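Local coordinates for iron-regulated outer membrane protein (Neisseria meningitidis, PDB 4B7O) that carries iron across the outer membrane as a TonB-dependent transporter, and probably belongs among the receptors that take up siderophores, at residues L109-G113 and I587-E593; I160-N164 and Y506-S510; R536-I542 and S556-I562. One frame throughout, in Å; residues are numbered along the deposited sequence.

Interaction 1 of 3, residues L109-G113 and I587-E593; sequences LRGMG and IKNHGYE
Carboxylate oxygen OE2 of E593, on the barrel strand, is held by R110 NH2 from the plug at 3.1 Å and by K151 NZ in a second salt bridge. R110 grips the acid side-on with two nitrogens, its NE lying 3.2 Å from E593 OE1, so each donor takes its own oxygen. The partners lie close to the guanidinium plane, but the carboxylate is turned 61° against that plane: OE1 is approached on its syn side, while NH2 comes to OE2 from above the carboxylate. This is therefore a two-point salt bridge without a coplanar fit. An extended arginine chain, nearly straight from CG to NE, carries the charge out of the turn to the acid. NH2 also pairs with E541, so two acids share the guanidinium.

A second grip lies at the backbone. N589 ND2 donates to R110 O at 2.9 Å, almost head-on to the carbonyl (C=O...N angle 161°). With CG anti to the backbone N (chi1 -164°), the amide projects from its strand at the turn, and its oxygen OD1 accepts from K613 N. R110 and G111 form the middle of a type I' turn from L109 to M112, whose ends are tied by paired backbone bonds. Beyond it, M112 CG passes N589 ND2 at 3.9 Å, and the bent methionine brings CE to I587 CG2 at the same separation.

The turn belongs to the plug domain that fills the lumen of TonB-dependent receptors, and the strand to the surrounding barrel. In this buried setting the cations R110 and K151 would probably favour the charged form of the acids, and vice versa, making this part of the join largely polar, with the M112–I587 contact as its apolar end.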
loop_
_atom_site.group_PDB
_atom_site.type_symbol
_atom_site.label_atom_id
_atom_site.label_comp_id
_atom_site.label_asym_id
_atom_site.label_seq_id
_atom_site.Cartn_x
_atom_site.Cartn_y
_atom_site.Cartn_z
ATOM N N LEU A 109 -6.459 4.435 3.559
ATOM C CA LEU A 109 -7.106 3.342 4.201
ATOM C C LEU A 109 -7.730 3.983 5.407
ATOM O O LEU A 109 -7.006 4.576 6.228
ATOM C CB LEU A 109 -6.061 2.336 4.623
ATOM C CG LEU A 109 -6.547 1.083 5.338
ATOM C CD1 LEU A 109 -7.543 0.329 4.439
ATOM C CD2 LEU A 109 -5.325 0.235 5.689
ATOM N N ARG A 110 -9.071 3.944 5.470
ATOM C CA ARG A 110 -9.798 4.676 6.504
ATOM C C ARG A 110 -9.351 6.107 6.587
ATOM O O ARG A 110 -9.266 6.666 7.669
ATOM C CB ARG A 110 -9.578 4.026 7.870
ATOM C CG ARG A 110 -10.422 2.784 8.108
ATOM C CD ARG A 110 -9.993 2.016 9.362
ATOM N NE ARG A 110 -10.892 0.849 9.557
ATOM C CZ ARG A 110 -10.818 -0.015 10.550
ATOM N NH1 ARG A 110 -9.867 0.114 11.473
ATOM N NH2 ARG A 110 -11.688 -1.028 10.603
ATOM N N GLY A 111 -9.076 6.703 5.435
ATOM C CA GLY A 111 -8.594 8.089 5.366
ATOM C C GLY A 111 -7.119 8.291 5.687
ATOM O O GLY A 111 -6.641 9.405 5.633
ATOM N N MET A 112 -6.385 7.247 6.061
ATOM C CA MET A 112 -4.992 7.467 6.453
ATOM C C MET A 112 -4.160 7.093 5.287
ATOM O O MET A 112 -4.505 6.125 4.575
ATOM C CB MET A 112 -4.616 6.647 7.654
ATOM C CG MET A 112 -5.452 6.927 8.877
ATOM S SD MET A 112 -5.242 8.620 9.480
ATOM C CE MET A 112 -3.580 8.577 10.084
ATOM N N GLY A 113 -3.120 7.886 5.027
ATOM C CA GLY A 113 -2.346 7.716 3.777
ATOM C C GLY A 113 -1.111 6.816 3.920
ATOM O O GLY A 113 -0.848 6.255 5.009
ATOM N N ILE A 587 -2.957 12.604 16.245
ATOM C CA ILE A 587 -3.960 12.291 15.230
ATOM C C ILE A 587 -5.149 11.555 15.905
ATOM O O ILE A 587 -4.955 10.669 16.717
ATOM C CB ILE A 587 -3.319 11.415 14.107
ATOM C CG1 ILE A 587 -2.244 12.181 13.323
ATOM C CG2 ILE A 587 -4.330 10.920 13.101
ATOM C CD1 ILE A 587 -1.106 11.290 12.828
ATOM N N LYS A 588 -6.367 11.974 15.594
ATOM C CA LYS A 588 -7.576 11.187 15.897
ATOM C C LYS A 588 -8.324 10.761 14.664
ATOM O O LYS A 588 -8.422 11.500 13.682
ATOM C CB LYS A 588 -8.493 11.934 16.845
ATOM C CG LYS A 588 -8.037 11.703 18.285
ATOM C CD LYS A 588 -8.733 12.606 19.255
ATOM C CE LYS A 588 -8.069 12.502 20.614
ATOM N NZ LYS A 588 -8.331 11.149 21.175
ATOM N N ASN A 589 -8.825 9.539 14.702
ATOM C CA ASN A 589 -9.666 9.048 13.631
ATOM C C ASN A 589 -10.768 8.126 14.136
ATOM O O ASN A 589 -10.525 7.309 15.016
ATOM C CB ASN A 589 -8.809 8.287 12.656
ATOM C CG ASN A 589 -9.499 8.066 11.317
ATOM O OD1 ASN A 589 -10.452 8.768 10.969
ATOM N ND2 ASN A 589 -9.019 7.084 10.565
ATOM N N HIS A 590 -11.957 8.201 13.559
ATOM C CA HIS A 590 -12.996 7.241 13.920
ATOM C C HIS A 590 -13.919 7.002 12.793
ATOM O O HIS A 590 -13.903 7.713 11.812
ATOM C CB HIS A 590 -13.753 7.736 15.121
ATOM C CG HIS A 590 -14.548 9.006 14.892
ATOM N ND1 HIS A 590 -15.826 8.992 14.433
ATOM C CD2 HIS A 590 -14.273 10.341 15.242
ATOM C CE1 HIS A 590 -16.328 10.259 14.429
ATOM N NE2 HIS A 590 -15.367 11.083 14.911
ATOM N N GLY A 591 -14.753 6.004 12.883
ATOM C CA GLY A 591 -15.587 5.721 11.705
ATOM C C GLY A 591 -16.075 4.322 11.659
ATOM O O GLY A 591 -15.934 3.572 12.650
ATOM N N TYR A 592 -16.658 3.941 10.521
ATOM C CA TYR A 592 -17.255 2.621 10.446
ATOM C C TYR A 592 -17.243 2.124 9.036
ATOM O O TYR A 592 -17.033 2.911 8.091
ATOM C CB TYR A 592 -18.733 2.698 10.944
ATOM C CG TYR A 592 -19.563 3.634 10.112
ATOM C CD1 TYR A 592 -20.087 3.206 8.879
ATOM C CD2 TYR A 592 -19.772 4.950 10.501
ATOM C CE1 TYR A 592 -20.828 4.038 8.066
ATOM C CE2 TYR A 592 -20.556 5.804 9.702
ATOM C CZ TYR A 592 -21.049 5.325 8.485
ATOM O OH TYR A 592 -21.772 6.143 7.686
ATOM N N GLU A 593 -17.526 0.830 8.904
ATOM C CA GLU A 593 -17.716 0.207 7.616
ATOM C C GLU A 593 -18.692 -0.985 7.779
ATOM O O GLU A 593 -18.688 -1.651 8.800
ATOM C CB GLU A 593 -16.386 -0.269 7.043
ATOM C CG GLU A 593 -15.483 -0.834 8.093
ATOM C CD GLU A 593 -14.007 -0.439 7.960
ATOM O OE1 GLU A 593 -13.626 0.769 7.966
ATOM O OE2 GLU A 593 -13.201 -1.383 7.909
#

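Interaction 2 of 3, residues I160-N164 and Y506-S510; sequences IGATN and YASRS
G161 and R509 meet at the tight end of this contact, where plug loop and barrel strand come within 4.1 Å between their CA atoms. The carbonyl O of G161 accepts a hydrogen bond from R509 NH1 at 2.8 Å and another from T163 N at 2.7 Å, the two donors arriving from opposite faces of the carbonyl plane. The arginine's approach is bent, with a C=O...N angle of 119°, and NH1 stands somewhat tilted from that plane. G161, at positive phi, has no side chain to stand in the way of NH1. Beside it, G161 CA rests on S508 O at 3.3 Å in a CA-H...O contact. R509 reaches the loop with CG anti to its backbone N (chi1 -152°) and an extended chain; its CD passes T163 OG1 at 3.4 Å, the two side chains crossing at about a right angle. The rest of the guanidinium is engaged elsewhere in the plug, NH2 with D118 in a salt bridge and NE with the carbonyl of N115.

In TonB-dependent receptors a globular plug is held inside a large antiparallel barrel, and 160-164, between plug strands 144-150 and 166-171, is one of the loops that lies against the wall. Here it folds as an inverse gamma turn centred on A162, closed by the T163 N to G161 O bond.

The more open side is at A162, which is partly exposed and turns its methyl away from the strand. It meets the strand chiefly through its carbonyl O, in close van der Waals contact with A507 CB at 3.3 Å, and no polar bond crosses this end. T163 CG2 stays 3.7 Å from A507 O. Farther along, Y506 points away from the plug, to the side where R536 and R538 of the next barrel strand lie.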
loop_
_atom_site.group_PDB
_atom_site.type_symbol
_atom_site.label_atom_id
_atom_site.label_comp_id
_atom_site.label_asym_id
_atom_site.label_seq_id
_atom_site.Cartn_x
_atom_site.Cartn_y
_atom_site.Cartn_z
ATOM N N ILE A 160 6.513 -4.390 12.330
ATOM C CA ILE A 160 6.967 -3.062 12.706
ATOM C C ILE A 160 5.988 -2.040 12.185
ATOM O O ILE A 160 5.500 -2.160 11.095
ATOM C CB ILE A 160 8.329 -2.784 12.009
ATOM C CG1 ILE A 160 9.184 -4.039 12.122
ATOM C CG2 ILE A 160 8.967 -1.480 12.528
ATOM C CD1 ILE A 160 10.631 -3.865 11.737
ATOM N N GLY A 161 5.805 -0.979 12.912
ATOM C CA GLY A 161 5.033 0.190 12.439
ATOM C C GLY A 161 3.549 -0.021 12.176
ATOM O O GLY A 161 2.933 0.720 11.409
ATOM N N ALA A 162 2.950 -1.005 12.826
ATOM C CA ALA A 162 1.586 -1.362 12.483
ATOM C C ALA A 162 0.592 -0.461 13.108
ATOM O O ALA A 162 -0.186 -0.962 13.890
ATOM C CB ALA A 162 1.315 -2.773 12.914
ATOM N N THR A 163 0.610 0.844 12.778
ATOM C CA THR A 163 -0.217 1.846 13.468
ATOM C C THR A 163 -1.552 1.998 12.822
ATOM O O THR A 163 -2.532 2.281 13.481
ATOM C CB THR A 163 0.389 3.285 13.517
ATOM O OG1 THR A 163 0.897 3.692 12.230
ATOM C CG2 THR A 163 1.467 3.344 14.518
ATOM N N ASN A 164 -1.549 1.930 11.507
ATOM C CA ASN A 164 -2.755 1.936 10.725
ATOM C C ASN A 164 -2.610 0.684 9.913
ATOM O O ASN A 164 -1.733 -0.131 10.173
ATOM C CB ASN A 164 -2.824 3.163 9.860
ATOM C CG ASN A 164 -3.178 4.400 10.650
ATOM O OD1 ASN A 164 -4.269 4.487 11.251
ATOM N ND2 ASN A 164 -2.266 5.367 10.681
ATOM N N TYR A 506 -2.093 -1.019 21.170
ATOM C CA TYR A 506 -1.074 -0.032 20.990
ATOM C C TYR A 506 -0.095 -0.496 19.920
ATOM O O TYR A 506 0.189 -1.732 19.762
ATOM C CB TYR A 506 -0.286 0.133 22.298
ATOM C CG TYR A 506 -1.002 1.017 23.271
ATOM C CD1 TYR A 506 -0.859 2.383 23.198
ATOM C CD2 TYR A 506 -1.891 0.480 24.224
ATOM C CE1 TYR A 506 -1.543 3.220 24.064
ATOM C CE2 TYR A 506 -2.563 1.300 25.098
ATOM C CZ TYR A 506 -2.382 2.653 25.029
ATOM O OH TYR A 506 -3.052 3.469 25.898
ATOM N N ALA A 507 0.415 0.483 19.168
ATOM C CA ALA A 507 1.548 0.233 18.216
ATOM C C ALA A 507 2.306 1.510 17.969
ATOM O O ALA A 507 1.753 2.638 18.094
ATOM C CB ALA A 507 1.056 -0.416 16.884
ATOM N N SER A 508 3.594 1.361 17.652
ATOM C CA SER A 508 4.402 2.562 17.359
ATOM C C SER A 508 5.030 2.504 15.982
ATOM O O SER A 508 5.322 1.432 15.468
ATOM C CB SER A 508 5.474 2.828 18.417
ATOM O OG SER A 508 6.108 1.600 18.725
ATOM N N ARG A 509 5.232 3.670 15.406
ATOM C CA ARG A 509 5.937 3.807 14.155
ATOM C C ARG A 509 7.038 4.855 14.312
ATOM O O ARG A 509 6.767 5.967 14.744
ATOM C CB ARG A 509 4.964 4.271 13.118
ATOM C CG ARG A 509 5.312 3.857 11.711
ATOM C CD ARG A 509 4.053 3.985 10.877
ATOM N NE ARG A 509 4.333 4.088 9.467
ATOM C CZ ARG A 509 4.460 3.049 8.683
ATOM N NH1 ARG A 509 4.300 1.837 9.176
ATOM N NH2 ARG A 509 4.713 3.229 7.395
ATOM N N SER A 510 8.269 4.464 13.983
ATOM C CA SER A 510 9.449 5.358 13.943
ATOM C C SER A 510 9.393 6.400 12.870
ATOM O O SER A 510 8.807 6.181 11.819
ATOM C CB SER A 510 10.701 4.516 13.663
ATOM O OG SER A 510 10.542 3.678 12.518
#

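Interaction 3 of 3, residues R536-I542 and S556-I562; sequences RARNTEI and SYFWQTI
W559 and T540 form a hydrogen-bonded antiparallel pair, and the indole lies along its neighbour strand from root to rim. CB starts 4.0 Å from T540 O. With CG anti to the carbonyl carbon (chi1 -65°), the ring turns back toward the opposite strand, presenting its six-membered part edge-on: CE3 meets T540 O at 3.2 Å, lying near the ring plane, and T540 OG1 stands farther off. Beyond it, CZ3 reaches I542 CG1 at 4.2 Å. One ring face is covered on its own strand by Y557, whose CD1 sits 3.3 Å above the ring, displaced from its middle.

T540 O is also the acceptor of W559 N, at 2.8 Å, so the carbonyl serves backbone and ring edge together. The same pairing recurs at R538–T561 and I542–Y557. On the other face of the strands, A537 CB packs on I562 CG1, and N539 uses ND2 to bind E541 OE2 on its anti lone pair at 2.7 Å, in the plane of the amide. That bond, with salt bridges from K66 and R110, fixes the buried glutamate. W559 and I542 are exposed, consistent with the outer surface of a membrane barrel, whereas A537 touches T163 and F558 touches R110 of the plug.

The segments lie in the two arms of the hairpin 535-547/551-567, and their own axes run antiparallel at 169°; strand 498-509 flanks the first arm and strand 578-600 the second.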
loop_
_atom_site.group_PDB
_atom_site.type_symbol
_atom_site.label_atom_id
_atom_site.label_comp_id
_atom_site.label_asym_id
_atom_site.label_seq_id
_atom_site.Cartn_x
_atom_site.Cartn_y
_atom_site.Cartn_z
ATOM N N ARG A 536 2.767 7.053 18.363
ATOM C CA ARG A 536 2.149 5.951 19.162
ATOM C C ARG A 536 0.635 5.884 18.999
ATOM O O ARG A 536 -0.087 6.844 19.277
ATOM C CB ARG A 536 2.576 6.010 20.638
ATOM C CG ARG A 536 2.331 4.702 21.362
ATOM C CD ARG A 536 3.334 4.480 22.448
ATOM N NE ARG A 536 3.102 3.234 23.185
ATOM C CZ ARG A 536 2.326 3.161 24.266
ATOM N NH1 ARG A 536 1.690 4.265 24.704
ATOM N NH2 ARG A 536 2.189 1.986 24.894
ATOM N N ALA A 537 0.165 4.786 18.440
ATOM C CA ALA A 537 -1.256 4.696 18.136
ATOM C C ALA A 537 -1.917 3.867 19.229
ATOM O O ALA A 537 -1.339 2.856 19.701
ATOM C CB ALA A 537 -1.470 4.015 16.781
ATOM N N ARG A 538 -3.114 4.288 19.617
ATOM C CA ARG A 538 -3.990 3.397 20.373
ATOM C C ARG A 538 -5.252 3.168 19.557
ATOM O O ARG A 538 -5.954 4.108 19.291
ATOM C CB ARG A 538 -4.333 4.007 21.738
ATOM C CG ARG A 538 -4.954 3.011 22.709
ATOM C CD ARG A 538 -5.379 3.678 24.027
ATOM N NE ARG A 538 -6.255 4.858 23.895
ATOM C CZ ARG A 538 -7.022 5.324 24.894
ATOM N NH1 ARG A 538 -7.048 4.687 26.067
ATOM N NH2 ARG A 538 -7.781 6.417 24.747
ATOM N N ASN A 539 -5.509 1.932 19.153
ATOM C CA ASN A 539 -6.636 1.636 18.299
ATOM C C ASN A 539 -7.664 0.760 19.012
ATOM O O ASN A 539 -7.382 -0.343 19.416
ATOM C CB ASN A 539 -6.154 0.961 16.984
ATOM C CG ASN A 539 -7.242 0.842 15.927
ATOM O OD1 ASN A 539 -7.634 1.815 15.328
ATOM N ND2 ASN A 539 -7.727 -0.377 15.687
ATOM N N THR A 540 -8.892 1.244 19.128
ATOM C CA THR A 540 -9.926 0.380 19.657
ATOM C C THR A 540 -11.062 0.191 18.705
ATOM O O THR A 540 -11.550 1.136 18.095
ATOM C CB THR A 540 -10.341 0.778 21.084
ATOM O OG1 THR A 540 -11.759 0.631 21.256
ATOM C CG2 THR A 540 -9.946 2.125 21.385
ATOM N N GLU A 541 -11.444 -1.049 18.498
ATOM C CA GLU A 541 -12.611 -1.295 17.637
ATOM C C GLU A 541 -13.595 -2.396 17.982
ATOM O O GLU A 541 -13.216 -3.397 18.569
ATOM C CB GLU A 541 -12.232 -1.428 16.157
ATOM C CG GLU A 541 -11.039 -2.255 15.750
ATOM C CD GLU A 541 -10.683 -1.939 14.272
ATOM O OE1 GLU A 541 -11.518 -2.200 13.349
ATOM O OE2 GLU A 541 -9.564 -1.427 14.034
ATOM N N ILE A 542 -14.849 -2.236 17.577
ATOM C CA ILE A 542 -15.780 -3.351 17.731
ATOM C C ILE A 542 -16.167 -3.874 16.352
ATOM O O ILE A 542 -16.126 -3.131 15.382
ATOM C CB ILE A 542 -16.960 -2.942 18.617
ATOM C CG1 ILE A 542 -17.528 -1.624 18.135
ATOM C CG2 ILE A 542 -16.473 -2.672 20.079
ATOM C CD1 ILE A 542 -18.863 -1.370 18.780
ATOM N N SER A 556 -17.809 -2.744 11.448
ATOM C CA SER A 556 -16.767 -2.377 12.336
ATOM C C SER A 556 -17.046 -0.975 12.729
ATOM O O SER A 556 -17.664 -0.256 11.975
ATOM C CB SER A 556 -15.406 -2.370 11.627
ATOM O OG SER A 556 -14.784 -3.658 11.613
ATOM N N TYR A 557 -16.573 -0.580 13.911
ATOM C CA TYR A 557 -16.476 0.805 14.299
ATOM C C TYR A 557 -15.144 0.992 14.989
ATOM O O TYR A 557 -14.785 0.192 15.814
ATOM C CB TYR A 557 -17.589 1.211 15.232
ATOM C CG TYR A 557 -17.805 2.673 15.156
ATOM C CD1 TYR A 557 -16.924 3.565 15.771
ATOM C CD2 TYR A 557 -18.833 3.182 14.381
ATOM C CE1 TYR A 557 -17.118 4.950 15.673
ATOM C CE2 TYR A 557 -19.041 4.529 14.261
ATOM C CZ TYR A 557 -18.197 5.403 14.913
ATOM O OH TYR A 557 -18.417 6.721 14.753
ATOM N N PHE A 558 -14.387 2.017 14.624
ATOM C CA PHE A 558 -13.032 2.099 15.153
ATOM C C PHE A 558 -12.759 3.469 15.709
ATOM O O PHE A 558 -13.356 4.428 15.285
ATOM C CB PHE A 558 -11.982 1.771 14.079
ATOM C CG PHE A 558 -12.074 2.663 12.896
ATOM C CD1 PHE A 558 -11.425 3.897 12.908
ATOM C CD2 PHE A 558 -12.877 2.302 11.812
ATOM C CE1 PHE A 558 -11.514 4.757 11.820
ATOM C CE2 PHE A 558 -12.990 3.155 10.726
ATOM C CZ PHE A 558 -12.311 4.382 10.734
ATOM N N TRP A 559 -11.882 3.542 16.690
ATOM C CA TRP A 559 -11.469 4.844 17.190
ATOM C C TRP A 559 -10.001 4.818 17.334
ATOM O O TRP A 559 -9.429 3.832 17.859
ATOM C CB TRP A 559 -12.000 5.062 18.543
ATOM C CG TRP A 559 -13.487 5.143 18.642
ATOM C CD1 TRP A 559 -14.248 6.279 18.668
ATOM C CD2 TRP A 559 -14.426 4.030 18.797
ATOM N NE1 TRP A 559 -15.556 5.977 18.820
ATOM C CE2 TRP A 559 -15.733 4.636 18.928
ATOM C CE3 TRP A 559 -14.303 2.641 18.852
ATOM C CZ2 TRP A 559 -16.883 3.881 19.115
ATOM C CZ3 TRP A 559 -15.452 1.871 19.038
ATOM C CH2 TRP A 559 -16.726 2.485 19.142
ATOM N N GLN A 560 -9.345 5.878 16.893
ATOM C CA GLN A 560 -7.926 5.821 16.977
ATOM C C GLN A 560 -7.348 7.111 17.367
ATOM O O GLN A 560 -7.786 8.155 16.934
ATOM C CB GLN A 560 -7.332 5.318 15.695
ATOM C CG GLN A 560 -6.014 4.567 15.943
ATOM C CD GLN A 560 -5.194 4.674 14.716
ATOM O OE1 GLN A 560 -4.463 3.762 14.344
ATOM N NE2 GLN A 560 -5.378 5.805 14.008
ATOM N N THR A 561 -6.384 7.022 18.260
ATOM C CA THR A 561 -5.582 8.156 18.663
ATOM C C THR A 561 -4.112 7.882 18.346
ATOM O O THR A 561 -3.560 6.804 18.671
ATOM C CB THR A 561 -5.716 8.395 20.175
ATOM O OG1 THR A 561 -7.089 8.404 20.479
ATOM C CG2 THR A 561 -5.142 9.794 20.580
ATOM N N ILE A 562 -3.477 8.857 17.723
ATOM C CA ILE A 562 -2.029 8.751 17.511
ATOM C C ILE A 562 -1.361 9.935 18.182
ATOM O O ILE A 562 -1.628 11.118 17.859
ATOM C CB ILE A 562 -1.658 8.606 16.040
ATOM C CG1 ILE A 562 -2.344 7.373 15.480
ATOM C CG2 ILE A 562 -0.184 8.277 15.894
ATOM C CD1 ILE A 562 -2.382 7.313 13.955
#

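Overall arrangement
Interactions 1 and 2 each join the plug to the barrel, while interaction 3 lies wholly in the barrel wall between them. The strands concerned, 498-509, 535-547, 551-567 and 578-600, are consecutive neighbours in the wall. The centres of interactions 1 and 3 are about 9 Å apart. Those of interactions 2 and 3 are about 12 Å apart, and those of interactions 1 and 2 about 15 Å. Along the chain, interaction 1 encloses the others, which follow in series. M112 and N164 also meet, so the two plug segments touch each other as well as the wall. One continuous patch of wall thus receives the plug, through contacts between parts hundreds of residues apart in sequence.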